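Local coordinates for ABC transporter, solute-binding protein (Staphylococcus aureus, PDB 6LKL), which binds alpha-D-glucose 6-phosphate and probably serves an ABC importer as its extracellular solute-binding lipoprotein, at residues A[1-6]-A[51-56]. Numbering follows the deposited sequence.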
ATOM      1  N   ASN A   1     -26.233  -6.166  15.701  1.00 34.78           N
ATOM      2  CA  ASN A   1     -24.829  -6.352  16.056  1.00 42.85           C
ATOM      3  C   ASN A   1     -23.923  -5.897  14.913  1.00 47.49           C
ATOM      4  O   ASN A   1     -23.814  -6.571  13.886  1.00 30.78           O
ATOM      5  CB  ASN A   1     -24.553  -7.810  16.401  1.00 43.14           C
ATOM      6  CG  ASN A   1     -23.672  -7.958  17.617  1.00 49.81           C
ATOM      7  OD1 ASN A   1     -23.875  -7.287  18.631  1.00 49.93           O
ATOM      8  ND2 ASN A   1     -22.679  -8.833  17.523  1.00 51.22           N
ATOM      9  N   VAL A   2     -23.277  -4.751  15.105  1.00 34.73           N
ATOM     10  CA  VAL A   2     -22.523  -4.091  14.043  1.00 36.46           C
ATOM     11  C   VAL A   2     -21.123  -4.680  13.926  1.00 28.69           C
ATOM     12  O   VAL A   2     -20.425  -4.889  14.925  1.00 29.45           O
ATOM     13  CB  VAL A   2     -22.478  -2.574  14.306  1.00 30.98           C
ATOM     14  CG1 VAL A   2     -21.499  -1.877  13.373  1.00 32.16           C
ATOM     15  CG2 VAL A   2     -23.868  -1.981  14.134  1.00 34.10           C
ATOM     16  N   LEU A   3     -20.705  -4.922  12.684  1.00 27.56           N
ATOM     17  CA  LEU A   3     -19.363  -5.397  12.367  1.00 25.34           C
ATOM     18  C   LEU A   3     -18.489  -4.192  12.034  1.00 27.06           C
ATOM     19  O   LEU A   3     -18.770  -3.464  11.079  1.00 24.86           O
ATOM     20  CB  LEU A   3     -19.417  -6.380  11.197  1.00 28.20           C
ATOM     21  CG  LEU A   3     -18.122  -6.841  10.526  1.00 25.85           C
ATOM     22  CD1 LEU A   3     -17.247  -7.629  11.474  1.00 31.25           C
ATOM     23  CD2 LEU A   3     -18.455  -7.676   9.300  1.00 30.37           C
ATOM     24  N   THR A   4     -17.437  -3.980  12.819  1.00 24.95           N
ATOM     25  CA  THR A   4     -16.626  -2.772  12.722  1.00 30.40           C
ATOM     26  C   THR A   4     -15.333  -3.067  11.972  1.00 28.78           C
ATOM     27  O   THR A   4     -14.614  -4.015  12.310  1.00 28.45           O
ATOM     28  CB  THR A   4     -16.321  -2.218  14.115  1.00 28.98           C
ATOM     29  OG1 THR A   4     -17.550  -1.909  14.783  1.00 33.18           O
ATOM     30  CG2 THR A   4     -15.487  -0.951  14.016  1.00 34.18           C
ATOM     31  N   VAL A   5     -15.044  -2.254  10.958  1.00 28.06           N
ATOM     32  CA  VAL A   5     -13.892  -2.439  10.081  1.00 29.01           C
ATOM     33  C   VAL A   5     -13.023  -1.188  10.151  1.00 30.05           C
ATOM     34  O   VAL A   5     -13.501  -0.080   9.878  1.00 27.50           O
ATOM     35  CB  VAL A   5     -14.330  -2.721   8.633  1.00 23.32           C
ATOM     36  CG1 VAL A   5     -13.129  -2.833   7.711  1.00 24.60           C
ATOM     37  CG2 VAL A   5     -15.165  -3.989   8.562  1.00 26.13           C
ATOM     38  N   TYR A   6     -11.753  -1.362  10.521  1.00 26.88           N
ATOM     39  CA  TYR A   6     -10.747  -0.326  10.312  1.00 25.98           C
ATOM     40  C   TYR A   6     -10.237  -0.411   8.880  1.00 27.77           C
ATOM     41  O   TYR A   6      -9.907  -1.501   8.402  1.00 22.45           O
ATOM     42  CB  TYR A   6      -9.560  -0.488  11.262  1.00 29.29           C
ATOM     43  CG  TYR A   6      -9.875  -0.644  12.733  1.00 27.48           C
ATOM     44  CD1 TYR A   6     -10.191  -1.884  13.267  1.00 26.91           C
ATOM     45  CD2 TYR A   6      -9.807   0.443  13.595  1.00 28.21           C
ATOM     46  CE1 TYR A   6     -10.455  -2.034  14.613  1.00 27.27           C
ATOM     47  CE2 TYR A   6     -10.069   0.303  14.942  1.00 29.02           C
ATOM     48  CZ  TYR A   6     -10.393  -0.938  15.447  1.00 33.06           C
ATOM     49  OH  TYR A   6     -10.656  -1.080  16.790  1.00 28.19           O
ATOM     50  N   ARG A  51     -12.679  -2.297  20.792  1.00 35.67           N
ATOM     51  CA  ARG A  51     -12.030  -2.519  19.509  1.00 36.00           C
ATOM     52  C   ARG A  51     -13.008  -3.067  18.477  1.00 30.14           C
ATOM     53  O   ARG A  51     -13.922  -3.833  18.793  1.00 33.33           O
ATOM     54  CB  ARG A  51     -10.871  -3.497  19.661  1.00 36.76           C
ATOM     55  CG  ARG A  51      -9.604  -2.878  20.196  1.00 35.82           C
ATOM     56  CD  ARG A  51      -8.519  -3.920  20.348  1.00 35.45           C
ATOM     57  NE  ARG A  51      -7.331  -3.356  20.973  1.00 39.43           N
ATOM     58  CZ  ARG A  51      -6.247  -4.053  21.291  1.00 35.56           C
ATOM     59  NH1 ARG A  51      -6.191  -5.356  21.044  1.00 34.02           N
ATOM     60  NH2 ARG A  51      -5.217  -3.442  21.856  1.00 40.77           N
ATOM     61  N   GLY A  52     -12.796  -2.671  17.227  1.00 31.50           N
ATOM     62  CA  GLY A  52     -13.492  -3.267  16.110  1.00 28.47           C
ATOM     63  C   GLY A  52     -12.980  -4.667  15.815  1.00 28.14           C
ATOM     64  O   GLY A  52     -12.174  -5.247  16.543  1.00 21.75           O
ATOM     65  N   ASP A  53     -13.447  -5.204  14.691  1.00 25.60           N
ATOM     66  CA  ASP A  53     -13.317  -6.626  14.393  1.00 28.70           C
ATOM     67  C   ASP A  53     -12.298  -6.949  13.312  1.00 23.38           C
ATOM     68  O   ASP A  53     -11.644  -7.989  13.390  1.00 24.71           O
ATOM     69  CB  ASP A  53     -14.677  -7.186  13.967  1.00 29.54           C
ATOM     70  CG  ASP A  53     -15.737  -6.999  15.029  1.00 31.60           C
ATOM     71  OD1 ASP A  53     -15.680  -7.704  16.058  1.00 28.86           O
ATOM     72  OD2 ASP A  53     -16.618  -6.133  14.840  1.00 32.15           O
ATOM     73  N   VAL A  54     -12.154  -6.102  12.295  1.00 24.25           N
ATOM     74  CA  VAL A  54     -11.333  -6.417  11.130  1.00 25.55           C
ATOM     75  C   VAL A  54     -10.543  -5.179  10.738  1.00 23.68           C
ATOM     76  O   VAL A  54     -11.069  -4.060  10.755  1.00 28.11           O
ATOM     77  CB  VAL A  54     -12.193  -6.906   9.944  1.00 25.14           C
ATOM     78  CG1 VAL A  54     -11.322  -7.213   8.728  1.00 23.52           C
ATOM     79  CG2 VAL A  54     -13.005  -8.121  10.335  1.00 25.45           C
ATOM     80  N   PHE A  55      -9.272  -5.379  10.393  1.00 23.99           N
ATOM     81  CA  PHE A  55      -8.444  -4.345   9.782  1.00 21.07           C
ATOM     82  C   PHE A  55      -8.306  -4.694   8.305  1.00 18.85           C
ATOM     83  O   PHE A  55      -7.694  -5.710   7.956  1.00 25.41           O
ATOM     84  CB  PHE A  55      -7.078  -4.245  10.458  1.00 25.21           C
ATOM     85  CG  PHE A  55      -6.413  -2.911  10.266  1.00 25.38           C
ATOM     86  CD1 PHE A  55      -6.020  -2.497   9.004  1.00 21.72           C
ATOM     87  CD2 PHE A  55      -6.180  -2.074  11.342  1.00 23.71           C
ATOM     88  CE1 PHE A  55      -5.413  -1.267   8.821  1.00 24.92           C
ATOM     89  CE2 PHE A  55      -5.569  -0.843  11.164  1.00 21.28           C
ATOM     90  CZ  PHE A  55      -5.185  -0.442   9.904  1.00 21.67           C
ATOM     91  N   MET A  56      -8.866  -3.849   7.445  1.00 21.41           N
ATOM     92  CA  MET A  56      -8.972  -4.116   6.015  1.00 24.17           C
ATOM     93  C   MET A  56      -8.139  -3.091   5.255  1.00 23.85           C
ATOM     94  O   MET A  56      -8.484  -1.904   5.225  1.00 24.22           O
ATOM     95  CB  MET A  56     -10.433  -4.057   5.574  1.00 29.69           C
ATOM     96  CG  MET A  56     -10.648  -4.210   4.079  1.00 26.07           C
ATOM     97  SD  MET A  56     -12.337  -3.808   3.599  1.00 29.25           S
ATOM     98  CE  MET A  56     -12.201  -3.942   1.819  1.00 38.83           C
TER
HETATM   99  O   HOH W   1     -18.657  -5.999  16.443  1.00 34.12           O
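With CG anti to its carbonyl carbon (chi1 -51°), Tyr6 lays its ring back along segment 51-56 and delivers its hydroxyl to the backbone of Gly52; Asp53, turned likewise (chi1 -59°), carries its carboxylate to the amide of Thr4. Each residue thus ties a side chain to the other segment's main chain, segment 51-56 being loop from Arg51 to Asp53, ahead of strand 54-56. Gly52 N donates to Tyr6 OH at 2.7 Å, and Glu46 is a further partner of that hydroxyl. Thr4 N gives an almost straight bond to the anti lone pair of Asp53 OD2 (3.1 Å), while OD1 accepts from the backbone N of His227 and from Asn223 ND2. A water also bridges OD2 to the carbonyl of Val2. Thr4 O accepts two amides, Val54 N in its carbonyl plane and Asp53 N tilted from it. The parallel ladder continues through Tyr6 N to Val54 O (2.8 Å) and Met56 N to Tyr6 O (2.7 Å). On one face of the sheet, Tyr6 CB sits over the Phe55 ring in a CH-pi contact, 4.1 Å from its centroid; the two rings are nearly parallel but slid apart, and helix 36-44 packs on both. On the other, Val5 CG1 meets Met56 CB at 3.7 Å beneath helix 230-237. These parallel strands, with helices on both faces, form part of one alpha/beta lobe of a periplasmic-binding-protein fold, and Phe55 lies close to the sugar-phosphate-binding residues Thr36 and Gly58. Three protein N-H donors to the Asp53 carboxylate, in this buried join, would probably favour its ionised form.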